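Local structure of monomethylamine corrinoid protein 1 (Methanosarcina barkeri, 3EZX) at residues S158-M166 and C180-W191. The protein carries methyl groups on its bound corrinoid cofactor from the methyltransferase MtmB to MtbA during methanogenesis from monomethylamine. Sequence-based numbering, arbitrary orientation.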
loop_
_atom_site.group_PDB
_atom_site.type_symbol
_atom_site.label_atom_id
_atom_site.label_comp_id
_atom_site.label_asym_id
_atom_site.label_seq_id
_atom_site.Cartn_x
_atom_site.Cartn_y
_atom_site.Cartn_z
ATOM N N SER A 158 -8.002 -2.836 13.142
ATOM C CA SER A 158 -7.974 -3.801 12.047
ATOM C C SER A 158 -6.632 -4.527 11.975
ATOM O O SER A 158 -6.550 -5.654 11.493
ATOM C CB SER A 158 -8.247 -3.098 10.713
ATOM O OG SER A 158 -7.201 -2.196 10.389
ATOM N N MET A 159 -5.582 -3.875 12.455
ATOM C CA MET A 159 -4.245 -4.456 12.453
ATOM C C MET A 159 -4.132 -5.635 13.414
ATOM O O MET A 159 -3.351 -6.559 13.187
ATOM C CB MET A 159 -3.219 -3.396 12.842
ATOM C CG MET A 159 -1.807 -3.928 12.993
ATOM S SD MET A 159 -0.794 -2.817 13.985
ATOM C CE MET A 159 -1.275 -3.344 15.654
ATOM N N LEU A 160 -4.908 -5.593 14.492
ATOM C CA LEU A 160 -4.892 -6.657 15.491
ATOM C C LEU A 160 -5.341 -7.980 14.887
ATOM O O LEU A 160 -4.858 -9.050 15.278
ATOM C CB LEU A 160 -5.796 -6.284 16.666
ATOM C CG LEU A 160 -5.409 -4.965 17.346
ATOM C CD1 LEU A 160 -6.362 -4.663 18.491
ATOM C CD2 LEU A 160 -3.975 -5.052 17.843
ATOM N N GLY A 161 -6.261 -7.901 13.931
ATOM C CA GLY A 161 -6.756 -9.099 13.279
ATOM C C GLY A 161 -5.707 -9.843 12.467
ATOM O O GLY A 161 -5.948 -10.960 12.010
ATOM N N GLN A 162 -4.545 -9.233 12.277
ATOM C CA GLN A 162 -3.484 -9.872 11.512
ATOM C C GLN A 162 -2.930 -11.017 12.338
ATOM O O GLN A 162 -2.422 -11.997 11.799
ATOM C CB GLN A 162 -2.373 -8.873 11.192
ATOM C CG GLN A 162 -2.868 -7.643 10.456
ATOM C CD GLN A 162 -1.755 -6.676 10.112
ATOM O OE1 GLN A 162 -0.912 -6.356 10.948
ATOM N NE2 GLN A 162 -1.755 -6.192 8.875
ATOM N N LYS A 163 -3.030 -10.886 13.656
ATOM C CA LYS A 163 -2.549 -11.928 14.547
ATOM C C LYS A 163 -3.381 -13.164 14.249
ATOM O O LYS A 163 -2.847 -14.228 13.934
ATOM C CB LYS A 163 -2.727 -11.514 16.011
ATOM C CG LYS A 163 -2.131 -12.506 17.001
ATOM C CD LYS A 163 -2.219 -12.010 18.434
ATOM C CE LYS A 163 -1.592 -13.009 19.399
ATOM N NZ LYS A 163 -1.613 -12.529 20.811
ATOM N N ASP A 164 -4.697 -13.003 14.343
ATOM C CA ASP A 164 -5.631 -14.085 14.075
ATOM C C ASP A 164 -5.293 -14.756 12.747
ATOM O O ASP A 164 -5.242 -15.979 12.659
ATOM C CB ASP A 164 -7.064 -13.542 14.042
ATOM C CG ASP A 164 -8.077 -14.578 13.574
ATOM O OD1 ASP A 164 -8.030 -14.978 12.390
ATOM O OD2 ASP A 164 -8.925 -14.990 14.391
ATOM N N LEU A 165 -5.063 -13.952 11.716
ATOM C CA LEU A 165 -4.727 -14.492 10.407
ATOM C C LEU A 165 -3.549 -15.456 10.532
ATOM O O LEU A 165 -3.649 -16.624 10.147
ATOM C CB LEU A 165 -4.393 -13.351 9.440
ATOM C CG LEU A 165 -3.951 -13.671 8.008
ATOM C CD1 LEU A 165 -4.901 -14.670 7.354
ATOM C CD2 LEU A 165 -3.901 -12.371 7.210
ATOM N N MET A 166 -2.436 -14.973 11.076
ATOM C CA MET A 166 -1.263 -15.820 11.247
ATOM C C MET A 166 -1.623 -17.071 12.042
ATOM O O MET A 166 -1.193 -18.175 11.701
ATOM C CB MET A 166 -0.137 -15.055 11.952
ATOM C CG MET A 166 0.514 -14.001 11.082
ATOM S SD MET A 166 1.004 -14.663 9.473
ATOM C CE MET A 166 2.748 -14.924 9.710
ATOM N N CYS A 180 4.902 -14.247 4.719
ATOM C CA CYS A 180 3.946 -13.203 5.098
ATOM C C CYS A 180 4.542 -11.828 5.385
ATOM O O CYS A 180 5.403 -11.685 6.249
ATOM C CB CYS A 180 3.150 -13.651 6.326
ATOM S SG CYS A 180 2.101 -15.080 6.048
ATOM N N MET A 181 4.058 -10.819 4.666
ATOM C CA MET A 181 4.517 -9.445 4.846
ATOM C C MET A 181 3.321 -8.536 5.122
ATOM O O MET A 181 2.419 -8.414 4.291
ATOM C CB MET A 181 5.271 -8.960 3.593
ATOM C CG MET A 181 5.815 -7.529 3.696
ATOM S SD MET A 181 6.783 -6.981 2.250
ATOM C CE MET A 181 5.490 -6.669 1.071
ATOM N N PHE A 182 3.304 -7.916 6.299
ATOM C CA PHE A 182 2.227 -7.003 6.662
ATOM C C PHE A 182 2.751 -5.565 6.682
ATOM O O PHE A 182 3.936 -5.337 6.901
ATOM C CB PHE A 182 1.643 -7.360 8.036
ATOM C CG PHE A 182 0.848 -8.636 8.052
ATOM C CD1 PHE A 182 1.424 -9.830 8.479
ATOM C CD2 PHE A 182 -0.481 -8.642 7.642
ATOM C CE1 PHE A 182 0.686 -11.011 8.492
ATOM C CE2 PHE A 182 -1.228 -9.816 7.651
ATOM C CZ PHE A 182 -0.644 -11.003 8.078
ATOM N N GLY A 183 1.868 -4.602 6.439
ATOM C CA GLY A 183 2.276 -3.205 6.443
ATOM C C GLY A 183 1.124 -2.276 6.784
ATOM O O GLY A 183 0.056 -2.731 7.192
ATOM N N GLY A 184 1.328 -0.973 6.628
ATOM C CA GLY A 184 0.257 -0.040 6.927
ATOM C C GLY A 184 0.691 1.262 7.574
ATOM O O GLY A 184 0.528 2.339 6.995
ATOM N N ALA A 185 1.238 1.153 8.779
ATOM C CA ALA A 185 1.711 2.290 9.566
ATOM C C ALA A 185 1.575 1.864 11.018
ATOM O O ALA A 185 2.523 1.967 11.793
ATOM C CB ALA A 185 0.871 3.542 9.300
ATOM N N PRO A 186 0.382 1.390 11.413
ATOM C CA PRO A 186 0.238 0.962 12.804
ATOM C C PRO A 186 1.065 -0.303 13.023
ATOM O O PRO A 186 1.230 -0.767 14.151
ATOM C CB PRO A 186 -1.260 0.704 12.929
ATOM C CG PRO A 186 -1.844 1.688 11.975
ATOM C CD PRO A 186 -0.938 1.534 10.777
ATOM N N VAL A 187 1.577 -0.853 11.924
ATOM C CA VAL A 187 2.397 -2.059 11.964
ATOM C C VAL A 187 3.844 -1.696 12.277
ATOM O O VAL A 187 4.482 -0.938 11.539
ATOM C CB VAL A 187 2.360 -2.808 10.614
ATOM C CG1 VAL A 187 3.282 -4.017 10.657
ATOM C CG2 VAL A 187 0.944 -3.242 10.303
ATOM N N SER A 188 4.352 -2.247 13.374
ATOM C CA SER A 188 5.718 -1.993 13.813
ATOM C C SER A 188 6.581 -3.240 13.653
ATOM O O SER A 188 6.061 -4.351 13.537
ATOM C CB SER A 188 5.717 -1.565 15.281
ATOM O OG SER A 188 5.152 -2.576 16.101
ATOM N N ASP A 189 7.898 -3.052 13.644
ATOM C CA ASP A 189 8.823 -4.170 13.515
ATOM C C ASP A 189 8.682 -5.086 14.723
ATOM O O ASP A 189 9.130 -6.231 14.709
ATOM C CB ASP A 189 10.257 -3.655 13.384
ATOM C CG ASP A 189 10.657 -3.431 11.938
ATOM O OD1 ASP A 189 9.756 -3.441 11.074
ATOM O OD2 ASP A 189 11.860 -3.243 11.659
ATOM N N LYS A 190 8.036 -4.565 15.762
ATOM C CA LYS A 190 7.794 -5.313 16.988
ATOM C C LYS A 190 6.636 -6.280 16.752
ATOM O O LYS A 190 6.767 -7.495 16.925
ATOM C CB LYS A 190 7.412 -4.360 18.126
ATOM C CG LYS A 190 8.364 -3.192 18.338
ATOM C CD LYS A 190 7.999 -2.430 19.607
ATOM C CE LYS A 190 8.844 -1.176 19.786
ATOM N NZ LYS A 190 8.490 -0.121 18.798
ATOM N N TRP A 191 5.502 -5.715 16.353
ATOM C CA TRP A 191 4.291 -6.480 16.095
ATOM C C TRP A 191 4.486 -7.616 15.093
ATOM O O TRP A 191 3.820 -8.649 15.188
ATOM C CB TRP A 191 3.186 -5.526 15.627
ATOM C CG TRP A 191 1.980 -6.188 15.045
ATOM C CD1 TRP A 191 1.684 -6.320 13.721
ATOM C CD2 TRP A 191 0.894 -6.784 15.762
ATOM N NE1 TRP A 191 0.480 -6.961 13.567
ATOM C CE2 TRP A 191 -0.026 -7.261 14.804
ATOM C CE3 TRP A 191 0.612 -6.970 17.123
ATOM C CZ2 TRP A 191 -1.216 -7.901 15.158
ATOM C CZ3 TRP A 191 -0.573 -7.610 17.476
ATOM C CH2 TRP A 191 -1.470 -8.070 16.495
#
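With chi1 at 167°, W191 holds CG opposite the backbone N, and the indole reaches Q162. Q162 has CG anti to its carbonyl carbon (chi1 -56°), and the extended chain carries the amide past the rim of the F182 ring, until OE1 reaches the NE1 edge of the W191 indole. The contact lies in the Rossmann-like B12-binding domain, where residues 161-166 of helix 161-171 run nearly antiparallel to residues 180-183 of the outermost strand and pack on the parallel sheet. W191 NE1 donates to Q162 OE1 at 3.0 Å, with a bent N-H...O angle of 145°. The acceptor is tilted from the indole plane, while the donor lies in the carbonyl plane. Q162 CB sits over one face of F182, offset toward the rim, 4.1 Å from the ring centroid, in a CH-pi contact. L165 CD2 meets the edge of this ring, 3.6 Å from F182 CZ. M159 SD lies over the W191 five-membered ring in a Met-aromatic contact, and CE adds a CH-pi contact on the same face. Residues 181-185 belong to the cobamide pocket, and G184 O is hydrogen-bonded to the ligand. S188 OG caps the next helix by accepting from W191 N. At the far end M166 SD lies at the F182 edge and also touches C180 SG, 3.6 Å away.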